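Local coordinates for protein agarase (Pseudoalteromonas fuliginea, PDB 6XJ9) that probably hydrolyses the glycosidic linkages of agarose as a family GH50 agarase of a marine bacterium, at residues H670-L683 and S720-V734. Residues are numbered along the deposited sequence; the frame is centred on the assembly and turned at random.
Sequences HVGSSDSGLFHPGL and SPITGRAYDGENYNV
A buried water is gripped by three backbone groups of the two loops: it accepts from F679 N at 2.8 Å and donates to N731 O, 2.7 Å away, and to I722 O. Both loops follow parallel strands, 664-666 and 709-714, that are neighbours in a mixed sheet, consistent with the (beta/alpha)8 barrel expected of the catalytic domain of a GH50 agarase. They illustrate how irregular loops can be joined by several small contacts, one of them an asparagine that uses both side chain and backbone. N733 OD1 receives the backbone N-H of S673 on a lone pair, in the carbonyl plane, with N to OD1 at 2.9 Å and an N-H...O angle of 161°. The backbone N of N733 donates to H680 O at 3.0 Å, so the residue ties two points of the 670-683 loop. Its amide extends with CG anti to the backbone N (chi1 177°), past S676, whose OG packs against CG while donating to S673 O. R692 of helix 689-704 also touches this asparagine.

Y732, the next residue back, brings the aromatic packing. It turns an edge toward the face of H680 at a plane angle of 50°, its CE1 standing over the imidazole. G682 CA lies over one face of the tyrosine ring, displaced toward the rim, and E730 CG covers the opposite face. Nearby, V734 CG1 sits above the centre of the H670 ring, 3.5 Å from its centroid, in a CH-pi contact. That imidazole is held by L683 N, which donates to NE2 in a nearly straight 2.9 Å bond.

Around L678 and F679 apolar packing accompanies the bridging water. L678 divides its two methyls, CD2 lying on I722 CB and CD1 reaching the backbone carbonyl of Y732, while I722 CD1 approaches F679 CE2 at 3.3 Å.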
ATOM      1  N   HIS A 670       0.184  17.070  -6.873  1.00 16.69           N
ATOM      2  CA  HIS A 670       0.173  16.301  -5.642  1.00 18.34           C
ATOM      3  C   HIS A 670      -1.114  15.501  -5.534  1.00 17.00           C
ATOM      4  O   HIS A 670      -2.112  15.804  -6.175  1.00 16.71           O
ATOM      5  CB  HIS A 670       0.370  17.180  -4.390  1.00 18.91           C
ATOM      6  CG  HIS A 670      -0.900  17.494  -3.676  1.00 22.35           C
ATOM      7  ND1 HIS A 670      -1.336  16.756  -2.569  1.00 23.52           N
ATOM      8  CD2 HIS A 670      -1.820  18.461  -3.886  1.00 22.28           C
ATOM      9  CE1 HIS A 670      -2.479  17.256  -2.142  1.00 23.67           C
ATOM     10  NE2 HIS A 670      -2.792  18.322  -2.933  1.00 24.99           N
ATOM     11  N   VAL A 671      -1.036  14.455  -4.713  1.00 17.38           N
ATOM     12  CA  VAL A 671      -2.190  13.683  -4.303  1.00 17.39           C
ATOM     13  C   VAL A 671      -2.066  13.516  -2.794  1.00 18.55           C
ATOM     14  O   VAL A 671      -0.966  13.338  -2.280  1.00 17.52           O
ATOM     15  CB  VAL A 671      -2.243  12.310  -4.997  1.00 16.68           C
ATOM     16  CG1 VAL A 671      -3.567  11.602  -4.741  1.00 16.31           C
ATOM     17  CG2 VAL A 671      -1.946  12.377  -6.491  1.00 16.54           C
ATOM     18  N   GLY A 672      -3.206  13.583  -2.102  1.00 19.75           N
ATOM     19  CA  GLY A 672      -3.238  13.501  -0.651  1.00 20.12           C
ATOM     20  C   GLY A 672      -4.333  12.536  -0.213  1.00 20.30           C
ATOM     21  O   GLY A 672      -5.183  12.177  -1.028  1.00 19.97           O
ATOM     22  N   SER A 673      -4.274  12.103   1.052  1.00 21.19           N
ATOM     23  CA  SER A 673      -5.306  11.256   1.635  1.00 23.19           C
ATOM     24  C   SER A 673      -5.481  11.544   3.123  1.00 24.99           C
ATOM     25  O   SER A 673      -4.531  11.922   3.811  1.00 24.43           O
ATOM     26  CB  SER A 673      -5.031   9.808   1.423  1.00 25.53           C
ATOM     27  OG  SER A 673      -6.219   9.076   1.714  1.00 31.13           O
ATOM     28  N   SER A 674      -6.698  11.295   3.623  1.00 24.80           N
ATOM     29  CA  SER A 674      -7.043  11.618   4.999  1.00 24.43           C
ATOM     30  C   SER A 674      -6.436  10.624   5.994  1.00 23.97           C
ATOM     31  O   SER A 674      -6.347  10.915   7.185  1.00 24.63           O
ATOM     32  CB  SER A 674      -8.531  11.711   5.144  1.00 26.91           C
ATOM     33  OG  SER A 674      -9.001  12.848   4.443  1.00 29.57           O
ATOM     34  N   ASP A 675      -5.987   9.465   5.507  1.00 23.79           N
ATOM     35  CA  ASP A 675      -5.422   8.437   6.375  1.00 23.17           C
ATOM     36  C   ASP A 675      -4.027   8.841   6.872  1.00 23.58           C
ATOM     37  O   ASP A 675      -3.426   8.144   7.687  1.00 23.37           O
ATOM     38  CB  ASP A 675      -5.434   7.079   5.667  1.00 23.29           C
ATOM     39  CG  ASP A 675      -4.353   6.918   4.605  1.00 22.52           C
ATOM     40  OD1 ASP A 675      -3.973   5.764   4.332  1.00 22.10           O
ATOM     41  OD2 ASP A 675      -3.899   7.944   4.061  1.00 22.02           O
ATOM     42  N   SER A 676      -3.511   9.974   6.383  1.00 21.76           N
ATOM     43  CA  SER A 676      -2.272  10.552   6.885  1.00 24.43           C
ATOM     44  C   SER A 676      -2.469  11.159   8.275  1.00 25.09           C
ATOM     45  O   SER A 676      -1.501  11.474   8.975  1.00 25.50           O
ATOM     46  CB  SER A 676      -1.757  11.595   5.925  1.00 26.69           C
ATOM     47  OG  SER A 676      -2.650  12.700   5.883  1.00 25.59           O
ATOM     48  N   GLY A 677      -3.733  11.358   8.665  1.00 25.99           N
ATOM     49  CA  GLY A 677      -4.043  11.981   9.943  1.00 23.87           C
ATOM     50  C   GLY A 677      -4.077  13.502   9.849  1.00 23.34           C
ATOM     51  O   GLY A 677      -4.182  14.182  10.868  1.00 24.77           O
ATOM     52  N   LEU A 678      -3.965  14.036   8.622  1.00 22.54           N
ATOM     53  CA  LEU A 678      -4.169  15.458   8.400  1.00 21.72           C
ATOM     54  C   LEU A 678      -5.641  15.707   8.090  1.00 20.55           C
ATOM     55  O   LEU A 678      -6.347  14.806   7.644  1.00 21.33           O
ATOM     56  CB  LEU A 678      -3.275  15.957   7.257  1.00 23.85           C
ATOM     57  CG  LEU A 678      -1.762  15.901   7.516  1.00 25.58           C
ATOM     58  CD1 LEU A 678      -1.018  16.750   6.501  1.00 26.60           C
ATOM     59  CD2 LEU A 678      -1.428  16.374   8.924  1.00 25.34           C
ATOM     60  N   PHE A 679      -6.078  16.952   8.297  1.00 21.01           N
ATOM     61  CA  PHE A 679      -7.491  17.310   8.214  1.00 21.85           C
ATOM     62  C   PHE A 679      -7.886  17.748   6.807  1.00 22.60           C
ATOM     63  O   PHE A 679      -9.048  18.091   6.578  1.00 21.96           O
ATOM     64  CB  PHE A 679      -7.807  18.414   9.223  1.00 21.46           C
ATOM     65  CG  PHE A 679      -7.494  17.983  10.631  1.00 22.10           C
ATOM     66  CD1 PHE A 679      -8.076  16.838  11.157  1.00 22.21           C
ATOM     67  CD2 PHE A 679      -6.566  18.676  11.394  1.00 22.06           C
ATOM     68  CE1 PHE A 679      -7.765  16.413  12.438  1.00 22.77           C
ATOM     69  CE2 PHE A 679      -6.270  18.257  12.681  1.00 23.63           C
ATOM     70  CZ  PHE A 679      -6.869  17.130  13.199  1.00 22.65           C
ATOM     71  N   HIS A 680      -6.915  17.738   5.883  1.00 19.57           N
ATOM     72  CA  HIS A 680      -7.155  18.144   4.509  1.00 19.14           C
ATOM     73  C   HIS A 680      -6.284  17.285   3.603  1.00 19.64           C
ATOM     74  O   HIS A 680      -5.055  17.311   3.710  1.00 18.54           O
ATOM     75  CB  HIS A 680      -6.860  19.641   4.340  1.00 18.83           C
ATOM     76  CG  HIS A 680      -7.485  20.264   3.136  1.00 19.12           C
ATOM     77  ND1 HIS A 680      -7.536  19.627   1.911  1.00 19.01           N
ATOM     78  CD2 HIS A 680      -8.046  21.476   2.954  1.00 19.52           C
ATOM     79  CE1 HIS A 680      -8.125  20.413   1.033  1.00 20.15           C
ATOM     80  NE2 HIS A 680      -8.460  21.542   1.655  1.00 20.62           N
ATOM     81  N   PRO A 681      -6.889  16.446   2.732  1.00 20.32           N
ATOM     82  CA  PRO A 681      -6.108  15.641   1.798  1.00 19.34           C
ATOM     83  C   PRO A 681      -5.421  16.508   0.743  1.00 20.74           C
ATOM     84  O   PRO A 681      -4.405  16.106   0.180  1.00 21.60           O
ATOM     85  CB  PRO A 681      -7.131  14.665   1.197  1.00 19.98           C
ATOM     86  CG  PRO A 681      -8.469  15.345   1.379  1.00 20.48           C
ATOM     87  CD  PRO A 681      -8.340  16.223   2.608  1.00 20.05           C
ATOM     88  N   GLY A 682      -5.956  17.710   0.499  1.00 19.28           N
ATOM     89  CA  GLY A 682      -5.350  18.608  -0.473  1.00 19.65           C
ATOM     90  C   GLY A 682      -6.262  18.851  -1.673  1.00 20.32           C
ATOM     91  O   GLY A 682      -7.478  18.960  -1.527  1.00 20.87           O
ATOM     92  N   LEU A 683      -5.660  18.934  -2.865  1.00 19.92           N
ATOM     93  CA  LEU A 683      -6.408  19.335  -4.045  1.00 19.35           C
ATOM     94  C   LEU A 683      -6.923  18.102  -4.775  1.00 18.21           C
ATOM     95  O   LEU A 683      -8.049  18.107  -5.255  1.00 18.58           O
ATOM     96  CB  LEU A 683      -5.522  20.211  -4.941  1.00 21.04           C
ATOM     97  CG  LEU A 683      -5.324  21.638  -4.442  1.00 22.61           C
ATOM     98  CD1 LEU A 683      -4.194  22.327  -5.184  1.00 24.16           C
ATOM     99  CD2 LEU A 683      -6.613  22.432  -4.590  1.00 24.68           C
ATOM    100  N   SER A 720       2.336  19.834   4.957  1.00 18.66           N
ATOM    101  CA  SER A 720       2.048  21.132   5.542  1.00 18.97           C
ATOM    102  C   SER A 720       1.754  20.919   7.025  1.00 19.13           C
ATOM    103  O   SER A 720       1.320  19.831   7.390  1.00 17.53           O
ATOM    104  CB  SER A 720       0.884  21.775   4.844  1.00 20.68           C
ATOM    105  OG  SER A 720       1.300  22.357   3.615  1.00 23.03           O
ATOM    106  N   PRO A 721       2.011  21.905   7.924  1.00 19.37           N
ATOM    107  CA  PRO A 721       1.594  21.783   9.320  1.00 20.53           C
ATOM    108  C   PRO A 721       0.125  21.393   9.403  1.00 22.48           C
ATOM    109  O   PRO A 721      -0.689  21.823   8.583  1.00 23.29           O
ATOM    110  CB  PRO A 721       1.822  23.183   9.894  1.00 19.80           C
ATOM    111  CG  PRO A 721       2.978  23.708   9.053  1.00 20.83           C
ATOM    112  CD  PRO A 721       2.724  23.164   7.659  1.00 18.90           C
ATOM    113  N   ILE A 722      -0.199  20.567  10.399  1.00 22.05           N
ATOM    114  CA  ILE A 722      -1.566  20.105  10.570  1.00 23.31           C
ATOM    115  C   ILE A 722      -2.481  21.288  10.888  1.00 22.77           C
ATOM    116  O   ILE A 722      -3.666  21.238  10.573  1.00 23.22           O
ATOM    117  CB  ILE A 722      -1.642  18.972  11.619  1.00 24.13           C
ATOM    118  CG1 ILE A 722      -3.049  18.382  11.744  1.00 25.28           C
ATOM    119  CG2 ILE A 722      -1.094  19.426  12.958  1.00 22.88           C
ATOM    120  CD1 ILE A 722      -3.129  17.148  12.629  1.00 26.10           C
ATOM    121  N   THR A 723      -1.917  22.354  11.479  1.00 21.34           N
ATOM    122  CA  THR A 723      -2.682  23.525  11.878  1.00 21.39           C
ATOM    123  C   THR A 723      -2.501  24.682  10.895  1.00 21.60           C
ATOM    124  O   THR A 723      -2.805  25.837  11.208  1.00 21.19           O
ATOM    125  CB  THR A 723      -2.301  23.941  13.299  1.00 21.92           C
ATOM    126  OG1 THR A 723      -0.876  23.982  13.266  1.00 22.26           O
ATOM    127  CG2 THR A 723      -2.780  22.947  14.337  1.00 20.44           C
ATOM    128  N   GLY A 724      -2.008  24.362   9.699  1.00 21.85           N
ATOM    129  CA  GLY A 724      -1.919  25.344   8.633  1.00 22.95           C
ATOM    130  C   GLY A 724      -0.519  25.937   8.533  1.00 24.15           C
ATOM    131  O   GLY A 724       0.082  26.294   9.540  1.00 23.54           O
ATOM    132  N   ARG A 725       0.008  26.009   7.308  1.00 23.82           N
ATOM    133  CA  ARG A 725       1.177  26.841   7.085  1.00 24.30           C
ATOM    134  C   ARG A 725       0.810  28.287   7.436  1.00 24.25           C
ATOM    135  O   ARG A 725      -0.317  28.706   7.187  1.00 25.94           O
ATOM    136  CB  ARG A 725       1.726  26.655   5.670  1.00 23.86           C
ATOM    137  CG  ARG A 725       0.910  27.346   4.592  1.00 25.66           C
ATOM    138  CD  ARG A 725       1.510  27.114   3.228  1.00 27.52           C
ATOM    139  NE  ARG A 725       0.837  27.905   2.209  1.00 30.98           N
ATOM    140  CZ  ARG A 725       1.119  27.822   0.915  1.00 33.30           C
ATOM    141  NH1 ARG A 725       2.053  26.984   0.493  1.00 34.77           N
ATOM    142  NH2 ARG A 725       0.469  28.571   0.048  1.00 34.82           N
ATOM    143  N   ALA A 726       1.768  29.012   8.033  1.00 22.54           N
ATOM    144  CA  ALA A 726       1.604  30.355   8.576  1.00 25.53           C
ATOM    145  C   ALA A 726       0.986  31.335   7.575  1.00 25.99           C
ATOM    146  O   ALA A 726       0.143  32.152   7.945  1.00 26.95           O
ATOM    147  CB  ALA A 726       2.939  30.862   9.074  1.00 24.70           C
ATOM    148  N   TYR A 727       1.396  31.247   6.306  1.00 27.31           N
ATOM    149  CA  TYR A 727       1.016  32.235   5.304  1.00 28.72           C
ATOM    150  C   TYR A 727      -0.499  32.284   5.096  1.00 27.17           C
ATOM    151  O   TYR A 727      -1.067  33.372   5.070  1.00 27.52           O
ATOM    152  CB  TYR A 727       1.737  31.983   3.975  1.00 31.74           C
ATOM    153  CG  TYR A 727       1.332  32.909   2.854  1.00 33.59           C
ATOM    154  CD1 TYR A 727       1.715  34.241   2.852  1.00 36.42           C
ATOM    155  CD2 TYR A 727       0.577  32.454   1.784  1.00 35.34           C
ATOM    156  CE1 TYR A 727       1.346  35.100   1.829  1.00 37.64           C
ATOM    157  CE2 TYR A 727       0.211  33.296   0.744  1.00 36.97           C
ATOM    158  CZ  TYR A 727       0.590  34.627   0.773  1.00 39.04           C
ATOM    159  OH  TYR A 727       0.224  35.471  -0.234  1.00 42.09           O
ATOM    160  N   ASP A 728      -1.143  31.119   4.928  1.00 24.10           N
ATOM    161  CA  ASP A 728      -2.539  31.111   4.513  1.00 24.23           C
ATOM    162  C   ASP A 728      -3.319  29.928   5.085  1.00 22.61           C
ATOM    163  O   ASP A 728      -4.415  29.659   4.609  1.00 23.03           O
ATOM    164  CB  ASP A 728      -2.653  31.061   2.985  1.00 23.84           C
ATOM    165  CG  ASP A 728      -1.913  29.880   2.366  1.00 23.36           C
ATOM    166  OD1 ASP A 728      -1.547  28.948   3.112  1.00 23.31           O
ATOM    167  OD2 ASP A 728      -1.698  29.896   1.149  1.00 22.63           O
ATOM    168  N   GLY A 729      -2.736  29.169   6.025  1.00 23.09           N
ATOM    169  CA  GLY A 729      -3.496  28.119   6.696  1.00 23.47           C
ATOM    170  C   GLY A 729      -3.645  26.811   5.920  1.00 22.99           C
ATOM    171  O   GLY A 729      -4.305  25.892   6.399  1.00 23.07           O
ATOM    172  N   GLU A 730      -3.017  26.715   4.742  1.00 24.97           N
ATOM    173  CA  GLU A 730      -2.971  25.483   3.965  1.00 24.54           C
ATOM    174  C   GLU A 730      -2.447  24.351   4.861  1.00 21.67           C
ATOM    175  O   GLU A 730      -1.366  24.465   5.423  1.00 19.60           O
ATOM    176  CB  GLU A 730      -2.060  25.720   2.753  1.00 28.57           C
ATOM    177  CG  GLU A 730      -2.329  24.853   1.533  1.00 32.77           C
ATOM    178  CD  GLU A 730      -1.773  25.399   0.215  1.00 39.62           C
ATOM    179  OE1 GLU A 730      -0.968  24.688  -0.438  1.00 42.23           O
ATOM    180  OE2 GLU A 730      -2.151  26.533  -0.181  1.00 41.59           O
ATOM    181  N   ASN A 731      -3.199  23.250   4.958  1.00 21.19           N
ATOM    182  CA  ASN A 731      -2.904  22.193   5.924  1.00 22.02           C
ATOM    183  C   ASN A 731      -3.052  20.815   5.284  1.00 21.70           C
ATOM    184  O   ASN A 731      -3.613  19.905   5.898  1.00 24.90           O
ATOM    185  CB  ASN A 731      -3.707  22.336   7.230  1.00 21.63           C
ATOM    186  CG  ASN A 731      -5.215  22.277   7.073  1.00 22.83           C
ATOM    187  OD1 ASN A 731      -5.744  22.521   5.988  1.00 22.46           O
ATOM    188  ND2 ASN A 731      -5.919  21.946   8.155  1.00 21.66           N
ATOM    189  N   TYR A 732      -2.486  20.654   4.080  1.00 20.27           N
ATOM    190  CA  TYR A 732      -2.722  19.494   3.228  1.00 20.66           C
ATOM    191  C   TYR A 732      -1.688  18.392   3.434  1.00 20.09           C
ATOM    192  O   TYR A 732      -0.533  18.668   3.759  1.00 20.25           O
ATOM    193  CB  TYR A 732      -2.489  19.848   1.756  1.00 21.86           C
ATOM    194  CG  TYR A 732      -3.322  20.952   1.158  1.00 22.87           C
ATOM    195  CD1 TYR A 732      -4.481  21.405   1.772  1.00 22.56           C
ATOM    196  CD2 TYR A 732      -2.991  21.485  -0.083  1.00 23.37           C
ATOM    197  CE1 TYR A 732      -5.260  22.390   1.192  1.00 23.33           C
ATOM    198  CE2 TYR A 732      -3.765  22.474  -0.674  1.00 25.96           C
ATOM    199  CZ  TYR A 732      -4.909  22.925  -0.034  1.00 24.79           C
ATOM    200  OH  TYR A 732      -5.684  23.896  -0.604  1.00 25.68           O
ATOM    201  N   ASN A 733      -2.101  17.155   3.123  1.00 19.50           N
ATOM    202  CA  ASN A 733      -1.226  16.004   2.944  1.00 19.38           C
ATOM    203  C   ASN A 733      -0.515  16.089   1.587  1.00 19.67           C
ATOM    204  O   ASN A 733      -0.830  15.322   0.675  1.00 19.28           O
ATOM    205  CB  ASN A 733      -2.000  14.690   3.159  1.00 19.47           C
ATOM    206  CG  ASN A 733      -1.208  13.413   2.921  1.00 20.45           C
ATOM    207  OD1 ASN A 733      -1.729  12.445   2.359  1.00 20.11           O
ATOM    208  ND2 ASN A 733       0.035  13.362   3.377  1.00 20.54           N
ATOM    209  N   VAL A 734       0.468  16.998   1.483  1.00 19.60           N
ATOM    210  CA  VAL A 734       1.240  17.229   0.266  1.00 19.26           C
ATOM    211  C   VAL A 734       2.644  16.615   0.372  1.00 18.70           C
ATOM    212  O   VAL A 734       3.411  16.641  -0.588  1.00 18.51           O
ATOM    213  CB  VAL A 734       1.347  18.733  -0.075  1.00 19.21           C
ATOM    214  CG1 VAL A 734       0.075  19.312  -0.688  1.00 19.85           C
ATOM    215  CG2 VAL A 734       1.808  19.569   1.109  1.00 19.29           C
TER
HETATM  216  O   HOH W   1      -4.263  19.096   8.388  1.00 20.22           O